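Local coordinates for protein carbonic anhydrase (Porphyridium purpureum, PDB 1DDZ) that probably catalyses the reversible hydration of carbon dioxide to hydrogencarbonate and a proton, using a zinc cofactor, at residues E68-G73 and L110-Y115; V191-I196 and S265-T270; G225-S230 and E272-E277. One frame throughout, in Å; residues are numbered along the deposited sequence.

Contact 1 (E68-G73 and L110-Y115); sequences EYLWIG and LSVLQY
Leu70 meets Val112 and Leu113 with its two methyl groups, one for each residue. All three side chains are buried, and the contact between the segments is wholly apolar. CD2 of Leu70 touches CG1 of Val112 at 4.0 Å, the two side chains lying at a slant to one another. The other branch, CD1, reaches CD2 of Leu113 at 3.9 Å, and here the side chains cross at about a right angle; the same methyl also rests against the helix backbone, 4.1 Å from CA of Leu113. Leu70 has its CG anti to the backbone N (chi1 -167°), which carries the fork off the strand toward the helix.

Helix 107-119 belongs to a beta-alpha-beta crossover: it links strand 92-97 to strand 124-130, and strand 69-74 runs between those two in the parallel part of the sheet. Leu70 is one of the residues of this central strand that face the crossover helix. Side chains of the neighbouring strands pack on the same helix residues: Phe93 and His95 against Val112, Ile125 against Leu113.

No hydrogen bond crosses between strand and helix. Leu70 pairs through its backbone with His124 and Leu126 of the adjacent strand, while Gln114 N bonds to Leu110 O at 2.9 Å along the helix. On the helix, the side chain of Val112 comes to about 8 Å from that of Cys328, a ligand of the second zinc ion.

Contact 2 (V191-I196 and S265-T270); sequences VCATSI and SELDST
The flat peptide group joining Cys192 to Ala193 has the CD1 methyl of Leu267 over one of its faces. That methyl stands almost directly above Ala193 N, 3.9 Å away, rather than at the peptide's edge. The other flat group, the carboxylate of Asp268, works within its own helix: Ser265 N donates to OD2 at 3.1 Å on the anti side, 27° out of the carboxylate plane. Outside the segments, Arg159 of the second subunit packs on Asp268.

Leu267 carries the contact across. Its isopropyl fork is set over Cys192 CB, with CD1 at 3.8 Å and CD2 at 3.9 Å from that atom, so both branches share one carbon. CD1 also touches Ala193 CB at 3.9 Å, which makes this methyl common to two side chains and a peptide face. With SG anti to the carbonyl carbon (chi1 -56°), the sulfur of Cys192 packs on Val227 of strand 222-227, while CB makes the close contacts with Leu267.

Several polar groups are bonded within their own segment. Val191 O accepts from both Thr194 N and Thr194 OG1, the hydroxyl at 2.8 Å and in the carbonyl plane; OG1 in turn caps Val197 N at the start of helix 195-202. In the other segment, Asp268 N returns a weak bond to Ser265 OG, 3.3 Å long, and Asp232 OD1 is a further partner of this hydroxyl. The reciprocal pair Ser265 and Asp268 is a capping box, characteristic of a helix N-terminus; here it begins helix 266-279, whose first turn lays Leu267 against the last turn of helix 172-193.

Contact 3 (G225-S230 and E272-E277); sequences GVVVNS and EKLTAE
Leu274 has its CG anti to the carbonyl carbon and beside the backbone N (chi1 -64°), and this brings both methyl groups down onto Gly225. The glycine has a phi of 122°, a backbone shape that suits a residue without a side chain, and its CA lies open to the leucine. CD2 approaches that CA most closely, at 3.7 Å, while CD1 stands 4.0 Å from the same CA. The absence of a side chain lets CD2 rest directly on the CA.

From there CD1 extends along the strand. It is 4.3 Å from Val226 N and 4.2 Å from Val227 CG1, so one leucine spans three consecutive residues. Val227 turns CG1 almost eclipsed with its backbone N, a rotation usually strained; its side chain also touches Val188 and Cys192 of helix 172-193 and Thr270. Leu185 of that same helix lies against Leu274.

Strand 225-227 and helix 272-277 run nearly antiparallel, at 169°, with their axes 9.1 Å apart. Strand 222-227 is one of the two edge strands of its sheet within this chain and the one antiparallel member, bonded through Gly225 and Val227 to Gly211 and Val209 of strand 208-214.

Polar chemistry lies on other positions of the helix. Lys273 NZ and Glu277 OE1, one turn apart, form a salt bridge of 2.6 Å in which the ammonium meets the oxygen nearly head-on, at the end of its C-O bond. No hydrogen bond joins the two segments; the contact therefore rests on apolar packing of the leucine methyls on glycine backbone and a valine methyl, with the Lys273-Glu277 pair confined to the helix.

Contact 1 lies deep in the chain, about 8 Å from its centre, whereas the centres of contacts 2 and 3 are about 22 and 24 Å out, though still largely buried where they touch. All three depend on leucine methyls, but contact 1 is set among parallel strands, while the outer pair share helix 266-279, which meets helix 172-193 in contact 2 and the edge strand in contact 3. Capping bonds and a salt bridge lie beside these outer contacts, not across them. Thr194 OG1 lies 3.3 Å from Leu113 CD1, joining contact 2 to contact 1. A probable hydrogen bond of 2.9 Å between Thr270 OG1 and Ser230 OG ties contact 2 to contact 3.

Contact 1 (E68-G73 and L110-Y115)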
loop_
_atom_site.group_PDB
_atom_site.type_symbol
_atom_site.label_atom_id
_atom_site.label_comp_id
_atom_site.label_asym_id
_atom_site.label_seq_id
_atom_site.Cartn_x
_atom_site.Cartn_y
_atom_site.Cartn_z
ATOM N N GLU A 68 11.663 -20.236 -13.336
ATOM C CA GLU A 68 12.848 -19.404 -13.525
ATOM C C GLU A 68 12.420 -17.982 -13.904
ATOM O O GLU A 68 13.263 -17.083 -14.016
ATOM C CB GLU A 68 13.742 -19.969 -14.624
ATOM C CG GLU A 68 14.390 -21.297 -14.282
ATOM C CD GLU A 68 15.582 -21.602 -15.172
ATOM O OE1 GLU A 68 16.715 -21.676 -14.641
ATOM O OE2 GLU A 68 15.388 -21.754 -16.402
ATOM N N TYR A 69 11.121 -17.812 -14.165
ATOM C CA TYR A 69 10.541 -16.517 -14.519
ATOM C C TYR A 69 9.497 -16.001 -13.539
ATOM O O TYR A 69 8.699 -16.766 -13.011
ATOM C CB TYR A 69 9.835 -16.578 -15.872
ATOM C CG TYR A 69 10.743 -16.750 -17.055
ATOM C CD1 TYR A 69 11.143 -18.014 -17.460
ATOM C CD2 TYR A 69 11.217 -15.650 -17.760
ATOM C CE1 TYR A 69 11.995 -18.186 -18.522
ATOM C CE2 TYR A 69 12.072 -15.807 -18.827
ATOM C CZ TYR A 69 12.461 -17.084 -19.205
ATOM O OH TYR A 69 13.336 -17.296 -20.246
ATOM N N LEU A 70 9.551 -14.702 -13.288
ATOM C CA LEU A 70 8.569 -13.993 -12.495
ATOM C C LEU A 70 7.891 -13.179 -13.610
ATOM O O LEU A 70 8.563 -12.551 -14.429
ATOM C CB LEU A 70 9.223 -13.018 -11.522
ATOM C CG LEU A 70 8.328 -12.426 -10.420
ATOM C CD1 LEU A 70 8.809 -11.061 -10.107
ATOM C CD2 LEU A 70 6.869 -12.407 -10.779
ATOM N N TRP A 71 6.573 -13.238 -13.679
ATOM C CA TRP A 71 5.822 -12.511 -14.672
ATOM C C TRP A 71 4.780 -11.647 -13.977
ATOM O O TRP A 71 3.929 -12.131 -13.232
ATOM C CB TRP A 71 5.162 -13.495 -15.601
ATOM C CG TRP A 71 4.165 -12.935 -16.584
ATOM C CD1 TRP A 71 2.924 -12.434 -16.308
ATOM C CD2 TRP A 71 4.265 -12.986 -18.014
ATOM N NE1 TRP A 71 2.245 -12.198 -17.472
ATOM C CE2 TRP A 71 3.044 -12.530 -18.529
ATOM C CE3 TRP A 71 5.258 -13.408 -18.897
ATOM C CZ2 TRP A 71 2.791 -12.475 -19.892
ATOM C CZ3 TRP A 71 5.005 -13.362 -20.252
ATOM C CH2 TRP A 71 3.781 -12.901 -20.737
ATOM N N ILE A 72 4.893 -10.342 -14.186
ATOM C CA ILE A 72 3.966 -9.367 -13.625
ATOM C C ILE A 72 3.073 -8.932 -14.792
ATOM O O ILE A 72 3.540 -8.305 -15.745
ATOM C CB ILE A 72 4.730 -8.185 -13.019
ATOM C CG1 ILE A 72 5.654 -8.695 -11.903
ATOM C CG2 ILE A 72 3.747 -7.117 -12.527
ATOM C CD1 ILE A 72 6.950 -7.959 -11.784
ATOM N N GLY A 73 1.809 -9.350 -14.739
ATOM C CA GLY A 73 0.864 -9.062 -15.793
ATOM C C GLY A 73 -0.388 -8.364 -15.311
ATOM O O GLY A 73 -0.499 -7.981 -14.152
ATOM N N LEU A 110 5.828 -5.835 -4.195
ATOM C CA LEU A 110 7.110 -6.025 -3.551
ATOM C C LEU A 110 7.295 -7.419 -2.890
ATOM O O LEU A 110 8.381 -8.005 -2.964
ATOM C CB LEU A 110 7.331 -4.920 -2.524
ATOM C CG LEU A 110 7.456 -3.478 -3.019
ATOM C CD1 LEU A 110 7.514 -2.510 -1.846
ATOM C CD2 LEU A 110 8.690 -3.368 -3.859
ATOM N N SER A 111 6.261 -7.940 -2.231
ATOM C CA SER A 111 6.347 -9.263 -1.600
ATOM C C SER A 111 6.425 -10.414 -2.641
ATOM O O SER A 111 7.169 -11.378 -2.431
ATOM C CB SER A 111 5.238 -9.454 -0.547
ATOM O OG SER A 111 3.933 -9.420 -1.107
ATOM N N VAL A 112 5.735 -10.296 -3.780
ATOM C CA VAL A 112 5.835 -11.311 -4.831
ATOM C C VAL A 112 7.255 -11.265 -5.450
ATOM O O VAL A 112 7.895 -12.299 -5.699
ATOM C CB VAL A 112 4.780 -11.113 -5.937
ATOM C CG1 VAL A 112 5.144 -11.943 -7.169
ATOM C CG2 VAL A 112 3.440 -11.576 -5.455
ATOM N N LEU A 113 7.753 -10.051 -5.681
ATOM C CA LEU A 113 9.105 -9.826 -6.213
ATOM C C LEU A 113 10.187 -10.444 -5.292
ATOM O O LEU A 113 11.047 -11.184 -5.750
ATOM C CB LEU A 113 9.380 -8.314 -6.310
ATOM C CG LEU A 113 10.171 -7.697 -7.475
ATOM C CD1 LEU A 113 10.886 -6.405 -6.992
ATOM C CD2 LEU A 113 11.137 -8.662 -8.095
ATOM N N GLN A 114 10.158 -10.083 -4.009
ATOM C CA GLN A 114 11.121 -10.580 -3.066
ATOM C C GLN A 114 11.050 -12.101 -2.931
ATOM O O GLN A 114 12.081 -12.763 -2.857
ATOM C CB GLN A 114 10.973 -9.897 -1.717
ATOM C CG GLN A 114 12.145 -10.244 -0.796
ATOM C CD GLN A 114 12.217 -9.371 0.426
ATOM O OE1 GLN A 114 11.252 -9.245 1.168
ATOM N NE2 GLN A 114 13.373 -8.766 0.652
ATOM N N TYR A 115 9.845 -12.655 -2.932
ATOM C CA TYR A 115 9.687 -14.103 -2.835
ATOM C C TYR A 115 10.340 -14.733 -4.073
ATOM O O TYR A 115 11.182 -15.622 -3.950
ATOM C CB TYR A 115 8.201 -14.484 -2.762
ATOM C CG TYR A 115 7.960 -15.947 -2.494
ATOM C CD1 TYR A 115 8.003 -16.452 -1.192
ATOM C CD2 TYR A 115 7.674 -16.827 -3.536
ATOM C CE1 TYR A 115 7.761 -17.804 -0.927
ATOM C CE2 TYR A 115 7.431 -18.183 -3.292
ATOM C CZ TYR A 115 7.475 -18.670 -1.980
ATOM O OH TYR A 115 7.236 -20.007 -1.718
#

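Contact 2 (V191-I196 and S265-T270)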
loop_
_atom_site.group_PDB
_atom_site.type_symbol
_atom_site.label_atom_id
_atom_site.label_comp_id
_atom_site.label_asym_id
_atom_site.label_seq_id
_atom_site.Cartn_x
_atom_site.Cartn_y
_atom_site.Cartn_z
ATOM N N VAL A 191 10.707 -1.955 -11.429
ATOM C CA VAL A 191 11.203 -3.244 -10.956
ATOM C C VAL A 191 12.711 -3.162 -10.686
ATOM O O VAL A 191 13.172 -3.565 -9.623
ATOM C CB VAL A 191 10.908 -4.349 -11.965
ATOM C CG1 VAL A 191 11.612 -5.619 -11.551
ATOM C CG2 VAL A 191 9.410 -4.576 -12.067
ATOM N N CYS A 192 13.466 -2.581 -11.625
ATOM C CA CYS A 192 14.928 -2.447 -11.491
ATOM C C CYS A 192 15.338 -1.574 -10.341
ATOM O O CYS A 192 16.416 -1.767 -9.775
ATOM C CB CYS A 192 15.570 -1.867 -12.754
ATOM S SG CYS A 192 15.220 -2.768 -14.244
ATOM N N ALA A 193 14.498 -0.585 -10.042
ATOM C CA ALA A 193 14.742 0.370 -8.978
ATOM C C ALA A 193 14.403 -0.122 -7.568
ATOM O O ALA A 193 14.815 0.521 -6.601
ATOM C CB ALA A 193 14.007 1.691 -9.280
ATOM N N THR A 194 13.685 -1.244 -7.439
ATOM C CA THR A 194 13.337 -1.772 -6.112
ATOM C C THR A 194 14.591 -2.116 -5.328
ATOM O O THR A 194 15.627 -2.472 -5.919
ATOM C CB THR A 194 12.506 -3.077 -6.180
ATOM O OG1 THR A 194 13.276 -4.090 -6.833
ATOM C CG2 THR A 194 11.170 -2.855 -6.908
ATOM N N SER A 195 14.488 -2.080 -4.001
ATOM C CA SER A 195 15.621 -2.432 -3.142
ATOM C C SER A 195 16.020 -3.895 -3.432
ATOM O O SER A 195 17.183 -4.252 -3.489
ATOM C CB SER A 195 15.224 -2.264 -1.669
ATOM O OG SER A 195 13.994 -2.918 -1.385
ATOM N N ILE A 196 15.016 -4.710 -3.735
ATOM C CA ILE A 196 15.183 -6.130 -4.029
ATOM C C ILE A 196 16.103 -6.372 -5.237
ATOM O O ILE A 196 17.100 -7.081 -5.130
ATOM C CB ILE A 196 13.796 -6.784 -4.257
ATOM C CG1 ILE A 196 12.938 -6.618 -2.998
ATOM C CG2 ILE A 196 13.951 -8.226 -4.677
ATOM C CD1 ILE A 196 11.470 -6.564 -3.263
ATOM N N SER A 265 21.751 8.156 -12.545
ATOM C CA SER A 265 22.333 6.858 -12.253
ATOM C C SER A 265 22.472 6.017 -13.517
ATOM O O SER A 265 21.953 6.394 -14.572
ATOM C CB SER A 265 21.423 6.155 -11.263
ATOM O OG SER A 265 20.122 6.082 -11.816
ATOM N N GLU A 266 23.071 4.836 -13.385
ATOM C CA GLU A 266 23.209 3.939 -14.525
ATOM C C GLU A 266 21.828 3.558 -15.005
ATOM O O GLU A 266 21.607 3.418 -16.193
ATOM C CB GLU A 266 23.928 2.636 -14.147
ATOM C CG GLU A 266 25.383 2.746 -13.708
ATOM C CD GLU A 266 25.979 1.386 -13.250
ATOM O OE1 GLU A 266 25.405 0.313 -13.565
ATOM O OE2 GLU A 266 27.030 1.393 -12.556
ATOM N N LEU A 267 20.890 3.375 -14.078
ATOM C CA LEU A 267 19.543 2.965 -14.458
ATOM C C LEU A 267 18.867 4.029 -15.286
ATOM O O LEU A 267 18.182 3.731 -16.265
ATOM C CB LEU A 267 18.690 2.676 -13.223
ATOM C CG LEU A 267 17.710 1.491 -13.212
ATOM C CD1 LEU A 267 16.518 1.827 -12.310
ATOM C CD2 LEU A 267 17.227 1.119 -14.600
ATOM N N ASP A 268 19.018 5.277 -14.869
ATOM C CA ASP A 268 18.422 6.398 -15.599
ATOM C C ASP A 268 18.867 6.369 -17.067
ATOM O O ASP A 268 18.052 6.428 -17.980
ATOM C CB ASP A 268 18.827 7.741 -14.952
ATOM C CG ASP A 268 18.113 8.011 -13.620
ATOM O OD1 ASP A 268 16.927 7.658 -13.461
ATOM O OD2 ASP A 268 18.735 8.610 -12.721
ATOM N N SER A 269 20.167 6.240 -17.285
ATOM C CA SER A 269 20.701 6.183 -18.631
ATOM C C SER A 269 20.164 4.994 -19.411
ATOM O O SER A 269 19.733 5.141 -20.561
ATOM C CB SER A 269 22.211 6.154 -18.559
ATOM O OG SER A 269 22.617 7.356 -17.953
ATOM N N THR A 270 20.152 3.826 -18.774
ATOM C CA THR A 270 19.640 2.605 -19.388
ATOM C C THR A 270 18.203 2.786 -19.876
ATOM O O THR A 270 17.858 2.418 -21.019
ATOM C CB THR A 270 19.681 1.441 -18.378
ATOM O OG1 THR A 270 21.040 1.138 -18.055
ATOM C CG2 THR A 270 19.047 0.206 -18.969
#

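Contact 3 (G225-S230 and E272-E277)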
loop_
_atom_site.group_PDB
_atom_site.type_symbol
_atom_site.label_atom_id
_atom_site.label_comp_id
_atom_site.label_asym_id
_atom_site.label_seq_id
_atom_site.Cartn_x
_atom_site.Cartn_y
_atom_site.Cartn_z
ATOM N N GLY A 225 12.554 -3.880 -24.108
ATOM C CA GLY A 225 13.891 -3.692 -23.577
ATOM C C GLY A 225 14.173 -4.608 -22.408
ATOM O O GLY A 225 13.251 -5.028 -21.715
ATOM N N VAL A 226 15.450 -4.943 -22.229
ATOM C CA VAL A 226 15.927 -5.805 -21.163
ATOM C C VAL A 226 17.018 -5.065 -20.423
ATOM O O VAL A 226 17.844 -4.403 -21.036
ATOM C CB VAL A 226 16.597 -7.102 -21.730
ATOM C CG1 VAL A 226 16.975 -8.074 -20.588
ATOM C CG2 VAL A 226 15.683 -7.792 -22.720
ATOM N N VAL A 227 17.004 -5.110 -19.105
ATOM C CA VAL A 227 18.088 -4.505 -18.369
ATOM C C VAL A 227 18.685 -5.670 -17.586
ATOM O O VAL A 227 17.963 -6.520 -17.043
ATOM C CB VAL A 227 17.682 -3.240 -17.551
ATOM C CG1 VAL A 227 16.196 -2.966 -17.626
ATOM C CG2 VAL A 227 18.234 -3.279 -16.151
ATOM N N VAL A 228 20.007 -5.792 -17.677
ATOM C CA VAL A 228 20.740 -6.885 -17.050
ATOM C C VAL A 228 21.248 -6.559 -15.664
ATOM O O VAL A 228 21.124 -7.369 -14.756
ATOM C CB VAL A 228 21.910 -7.321 -17.959
ATOM C CG1 VAL A 228 22.643 -8.520 -17.358
ATOM C CG2 VAL A 228 21.376 -7.693 -19.331
ATOM N N ASN A 229 21.805 -5.365 -15.506
ATOM C CA ASN A 229 22.321 -4.931 -14.227
ATOM C C ASN A 229 22.661 -3.440 -14.339
ATOM O O ASN A 229 23.583 -3.090 -15.044
ATOM C CB ASN A 229 23.574 -5.749 -13.859
ATOM C CG ASN A 229 24.111 -5.409 -12.477
ATOM O OD1 ASN A 229 24.131 -4.243 -12.076
ATOM N ND2 ASN A 229 24.531 -6.422 -11.734
ATOM N N SER A 230 21.884 -2.568 -13.704
ATOM C CA SER A 230 22.157 -1.133 -13.740
ATOM C C SER A 230 21.913 -0.554 -12.369
ATOM O O SER A 230 20.775 -0.580 -11.907
ATOM C CB SER A 230 21.228 -0.391 -14.714
ATOM O OG SER A 230 21.323 -0.874 -16.039
ATOM N N GLU A 272 16.644 5.635 -20.505
ATOM C CA GLU A 272 16.649 6.685 -21.529
ATOM C C GLU A 272 16.877 6.002 -22.874
ATOM O O GLU A 272 16.142 6.217 -23.832
ATOM C CB GLU A 272 17.792 7.641 -21.194
ATOM C CG GLU A 272 17.935 8.882 -22.044
ATOM C CD GLU A 272 18.993 9.830 -21.479
ATOM O OE1 GLU A 272 18.595 10.852 -20.874
ATOM O OE2 GLU A 272 20.209 9.542 -21.611
ATOM N N LYS A 273 17.847 5.095 -22.912
ATOM C CA LYS A 273 18.139 4.327 -24.128
ATOM C C LYS A 273 16.955 3.474 -24.582
ATOM O O LYS A 273 16.623 3.481 -25.758
ATOM C CB LYS A 273 19.328 3.400 -23.916
ATOM C CG LYS A 273 19.832 2.782 -25.209
ATOM C CD LYS A 273 20.902 1.735 -24.945
ATOM C CE LYS A 273 21.871 1.632 -26.125
ATOM N NZ LYS A 273 21.223 1.559 -27.481
ATOM N N LEU A 274 16.341 2.731 -23.655
ATOM C CA LEU A 274 15.191 1.868 -23.975
ATOM C C LEU A 274 14.011 2.687 -24.445
ATOM O O LEU A 274 13.344 2.369 -25.422
ATOM C CB LEU A 274 14.806 1.027 -22.758
ATOM C CG LEU A 274 15.862 0.031 -22.297
ATOM C CD1 LEU A 274 15.288 -0.792 -21.154
ATOM C CD2 LEU A 274 16.232 -0.865 -23.454
ATOM N N THR A 275 13.818 3.828 -23.814
ATOM C CA THR A 275 12.728 4.705 -24.210
ATOM C C THR A 275 12.944 5.157 -25.656
ATOM O O THR A 275 12.025 5.117 -26.478
ATOM C CB THR A 275 12.663 5.919 -23.278
ATOM O OG1 THR A 275 12.517 5.462 -21.933
ATOM C CG2 THR A 275 11.476 6.771 -23.619
ATOM N N ALA A 276 14.177 5.554 -25.967
ATOM C CA ALA A 276 14.530 5.995 -27.312
ATOM C C ALA A 276 14.211 4.906 -28.317
ATOM O O ALA A 276 13.604 5.163 -29.357
ATOM C CB ALA A 276 16.004 6.347 -27.377
ATOM N N GLU A 277 14.522 3.667 -27.961
ATOM C CA GLU A 277 14.270 2.556 -28.865
ATOM C C GLU A 277 12.794 2.224 -29.013
ATOM O O GLU A 277 12.327 1.864 -30.099
ATOM C CB GLU A 277 15.112 1.364 -28.448
ATOM C CG GLU A 277 16.596 1.690 -28.599
ATOM C CD GLU A 277 17.538 0.696 -27.937
ATOM O OE1 GLU A 277 18.759 0.856 -28.115
ATOM O OE2 GLU A 277 17.083 -0.221 -27.235
#